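Local atomic coordinates of protein SOSEKI 4 (Arabidopsis thaliana, PDB entry 6RSN), a protein that forms filaments through its DIX-like domain, interprets polarity cues, can influence the orientation of plant cell division and promotes auxin biosynthesis and signalling. Residues G50-L54 against Y55-S59; D38-N41 against R42-L46. The protein carries 1 engineered substitution. All blocks are in the same frame, centred on the assembly; numbering follows the deposited sequence.

Contact 1. Residues G50-L54 against Y55-S59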
# COMPACT_ATOMS: atom_id res chain seq x y z
N GLY A 50 11.95 -7.92 6.77
CA GLY A 50 11.81 -7.09 7.95
C GLY A 50 11.28 -5.67 7.74
O GLY A 50 11.20 -4.92 8.72
N MSE A 51 10.90 -5.30 6.49
CA MSE A 51 10.47 -3.92 6.28
C MSE A 51 8.94 -3.82 6.46
O MSE A 51 8.46 -2.96 7.26
CB MSE A 51 10.94 -3.50 4.87
CG MSE A 51 10.53 -2.06 4.50
SE MSE A 51 8.79 -2.04 3.51
CE MSE A 51 8.66 -0.08 3.20
N ALA A 52 8.13 -4.56 5.67
CA ALA A 52 6.70 -4.18 5.60
C ALA A 52 6.00 -4.41 6.94
O ALA A 52 5.05 -3.72 7.23
CB ALA A 52 6.01 -4.91 4.51
N CYS A 53 6.53 -5.32 7.76
CA CYS A 53 5.93 -5.61 9.05
C CYS A 53 6.19 -4.48 10.03
O CYS A 53 5.52 -4.54 11.11
CB CYS A 53 6.47 -6.91 9.67
SG CYS A 53 8.29 -6.95 9.75
N LEU A 54 6.98 -3.45 9.68
CA LEU A 54 7.17 -2.31 10.60
C LEU A 54 6.02 -1.29 10.49
O LEU A 54 5.98 -0.31 11.23
CB LEU A 54 8.50 -1.62 10.28
CG LEU A 54 9.76 -2.45 10.49
CD1 LEU A 54 10.90 -1.65 9.90
CD2 LEU A 54 9.99 -2.65 11.98
N TYR A 55 5.10 -1.51 9.54
CA TYR A 55 4.10 -0.51 9.19
C TYR A 55 2.71 -1.13 9.20
O TYR A 55 2.53 -2.32 8.88
CB TYR A 55 4.34 0.01 7.77
CG TYR A 55 5.66 0.71 7.69
CD1 TYR A 55 5.81 2.02 8.13
CD2 TYR A 55 6.77 0.01 7.23
CE1 TYR A 55 7.04 2.64 8.05
CE2 TYR A 55 8.01 0.62 7.15
CZ TYR A 55 8.15 1.92 7.60
OH TYR A 55 9.40 2.45 7.60
N SER A 56 1.71 -0.30 9.58
CA SER A 56 0.31 -0.63 9.40
C SER A 56 -0.16 -0.01 8.09
O SER A 56 0.13 1.16 7.84
CB SER A 56 -0.44 0.09 10.57
OG SER A 56 -1.80 -0.26 10.39
N TRP A 57 -0.82 -0.81 7.22
CA TRP A 57 -1.04 -0.35 5.83
C TRP A 57 -2.48 0.09 5.59
O TRP A 57 -3.41 -0.49 6.15
CB TRP A 57 -0.63 -1.43 4.79
CG TRP A 57 0.84 -1.69 4.89
CD1 TRP A 57 1.51 -2.59 5.69
CD2 TRP A 57 1.86 -0.98 4.16
NE1 TRP A 57 2.87 -2.49 5.47
CE2 TRP A 57 3.11 -1.52 4.54
CE3 TRP A 57 1.82 0.05 3.20
CZ2 TRP A 57 4.33 -1.04 4.04
CZ3 TRP A 57 3.00 0.49 2.65
CH2 TRP A 57 4.25 -0.05 3.06
N SER A 58 -2.61 1.14 4.78
CA SER A 58 -3.92 1.69 4.44
C SER A 58 -3.91 1.94 2.93
O SER A 58 -2.85 1.98 2.29
CB SER A 58 -4.18 2.97 5.20
OG SER A 58 -4.29 2.76 6.63
N SER A 59 -5.10 2.06 2.34
CA SER A 59 -5.16 2.50 0.96
C SER A 59 -6.03 3.74 0.89
O SER A 59 -6.98 3.93 1.66
CB SER A 59 -5.66 1.39 0.03
OG SER A 59 -7.02 1.09 0.37
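The indole of Trp-57 meets Ala-52 edge-on: its NE1 donates to Ala-52 O over 3.1 Å in a nearly straight bond (163° at the hydrogen), with the oxygen close to the ring plane. The same oxygen accepts the backbone N-H of Tyr-55 at 3.2 Å, which closes a type I beta turn from Ala-52 to Tyr-55. The two donors come from opposite faces of the carbonyl plane: NE1 is moderately tilted from it, while Tyr-55 N stands well above it. Beside this polar link, the methyl of Ala-52 rests against the indole, CB lying 4.2 Å from CZ2.

The Tyr-55 ring is turned differently. CB of Leu-54 lies over it, 4.3 Å from the centroid and 30° off the normal, an off-centre CH-pi contact. Its edge faces Met-51 O, which lies near the ring plane and 3.4 Å from CD2; that carbonyl also accepts the backbone N-H of Leu-54. Met-51, a selenomethionine, has CG anti to its own N, and a bend at the next bond (chi2 -93°) swings the end of the chain back toward the strand. Its CE thereby comes 4.1 Å from Tyr-55 CE2, the two side chains running askew, and approaches the edge of the indole at CH2. Tyr-55 CB in turn sits 3.5 Å above one indole face, toward the rim.

Leu-12 of strand 5-13 touches both aromatic side chains. The turn joins helix 49-52 to strand 55-63 of the ubiquitin-like fold. The indole N-H of the buried Trp-57 is satisfied by a main-chain carbonyl of the turn, and this directional bond would restrict how the ring can rotate.

Contact 2. Residues D38-N41 against R42-L46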
# COMPACT_ATOMS: atom_id res chain seq x y z
N ASP A 38 -0.24 -9.19 -1.94
CA ASP A 38 0.55 -9.07 -3.17
C ASP A 38 1.63 -7.97 -3.02
O ASP A 38 2.79 -8.16 -3.42
CB ASP A 38 -0.32 -8.77 -4.38
CG ASP A 38 -1.33 -9.88 -4.65
OD1 ASP A 38 -0.93 -11.03 -4.53
OD2 ASP A 38 -2.49 -9.58 -4.95
N VAL A 39 1.21 -6.81 -2.46
CA VAL A 39 2.07 -5.65 -2.18
C VAL A 39 3.14 -6.04 -1.17
O VAL A 39 4.34 -5.79 -1.40
CB VAL A 39 1.27 -4.45 -1.67
CG1 VAL A 39 2.24 -3.30 -1.31
CG2 VAL A 39 0.19 -4.07 -2.70
N ILE A 40 2.73 -6.73 -0.10
CA ILE A 40 3.68 -7.11 0.93
C ILE A 40 4.70 -8.12 0.38
O ILE A 40 5.91 -8.03 0.64
CB ILE A 40 2.95 -7.67 2.16
CG1 ILE A 40 1.99 -6.66 2.78
CG2 ILE A 40 3.96 -8.20 3.17
CD1 ILE A 40 2.59 -5.38 3.18
N ASN A 41 4.23 -9.08 -0.44
CA ASN A 41 5.19 -9.99 -1.07
C ASN A 41 6.25 -9.27 -1.91
O ASN A 41 7.45 -9.64 -1.92
CB ASN A 41 4.46 -11.03 -1.94
CG ASN A 41 3.72 -12.03 -1.08
OD1 ASN A 41 4.12 -12.28 0.06
ND2 ASN A 41 2.65 -12.62 -1.59
N ARG A 42 5.83 -8.26 -2.65
CA ARG A 42 6.76 -7.51 -3.48
C ARG A 42 7.71 -6.72 -2.59
O ARG A 42 8.91 -6.63 -2.88
CB ARG A 42 5.98 -6.57 -4.41
CG ARG A 42 6.84 -5.64 -5.27
CD ARG A 42 7.78 -6.56 -6.05
NE ARG A 42 8.34 -5.81 -7.17
CZ ARG A 42 9.39 -6.18 -7.85
NH1 ARG A 42 10.01 -7.31 -7.57
NH2 ARG A 42 9.83 -5.43 -8.86
N LEU A 43 7.18 -6.08 -1.54
CA LEU A 43 8.10 -5.36 -0.65
C LEU A 43 9.09 -6.31 0.01
O LEU A 43 10.26 -5.96 0.26
CB LEU A 43 7.30 -4.60 0.43
CG LEU A 43 6.61 -3.35 -0.10
CD1 LEU A 43 5.65 -2.80 0.96
CD2 LEU A 43 7.62 -2.28 -0.53
N ASN A 44 8.63 -7.48 0.44
CA ASN A 44 9.54 -8.46 1.03
C ASN A 44 10.68 -8.76 0.07
O ASN A 44 11.84 -8.90 0.51
CB ASN A 44 8.79 -9.77 1.36
CG ASN A 44 7.84 -9.59 2.53
OD1 ASN A 44 7.81 -8.59 3.22
ND2 ASN A 44 7.01 -10.59 2.80
N ASP A 45 10.35 -8.89 -1.24
CA ASP A 45 11.42 -9.17 -2.22
C ASP A 45 12.39 -7.99 -2.37
O ASP A 45 13.63 -8.15 -2.40
CB ASP A 45 10.80 -9.57 -3.56
CG ASP A 45 10.21 -10.97 -3.56
OD1 ASP A 45 10.55 -11.78 -2.64
OD2 ASP A 45 9.46 -11.28 -4.51
N LEU A 46 11.87 -6.79 -2.46
CA LEU A 46 12.70 -5.64 -2.69
C LEU A 46 13.48 -5.15 -1.47
O LEU A 46 14.67 -4.77 -1.58
CB LEU A 46 11.85 -4.49 -3.19
CG LEU A 46 11.16 -4.73 -4.52
CD1 LEU A 46 10.43 -3.44 -4.85
CD2 LEU A 46 12.16 -5.08 -5.61
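Leu-43 and Val-39 lie side by side one turn apart on helix 36-47, pointing the same way, and Leu-43 can be traced outward from the backbone. Its CB lies about equally far from two carbonyl oxygens of the preceding turn, 3.7 Å from both Val-39 O and Ile-40 O. A chi1 of -75° places CG anti to the carbonyl carbon, over the Val-39 side, where it comes 3.6 Å from Val-39 O. CD1 still lies 4.0 Å from Val-39 O and meets Val-39 CG1 at 4.1 Å, an apolar contact between methyl groups.

Beneath these side chains, Leu-43 N donates to Val-39 O at 2.9 Å and Asn-44 N to Ile-40 O at 2.8 Å, both with the donor close to the line of the carbonyl bond. The flanking bonds, from Arg-42 N to Asp-38 O and from Asp-45 N to Asn-41 O, are longer at 3.1 Å each and reach their acceptors at a tilt. All four are the i to i+4 bonds of an alpha helix.

Two polar side chains of the helix, Asp-38 and Arg-42, bond to other parts of the chain. Arg-42 donates through NE to Glu-25 O, while Leu-46 CD2 sits above one face of the guanidinium, toward its rim. Asp-38 is held by Ser-29 OG at OD1 and by Tyr-35 N at OD2.

The buried side chains of Val-39 and Leu-43 thus meet through methyl groups, and Leu-43 goes on to Met-51, Ala-52 and Trp-57. Asp-38 and Arg-42 tie the helix to the preceding chain, and the two bonds gripping the buried Asp-38 carboxylate would tend to offset the cost of burying its charge.

In the fold
Contact 2 precedes contact 1 along the chain, and helices 36-47 and 49-52 follow each other directly. The centres of the two contacts are about 11 Å apart, yet the two groups touch through side chains. Ile-40 CD1 lies 3.7 Å from both Trp-57 NE1 and Ala-52 CB, so a methyl of contact 2 packs beside the polar link of contact 1. Leu-43 CD1 reaches Trp-57 CH2 at 3.7 Å and Met-51 SE at 4.1 Å. Trp-57 thus joins both helices to the mixed sheet of the DIX-like domain. A bound sulfate, probably from crystallisation, lies about 5 Å from the Tyr-55 side chain.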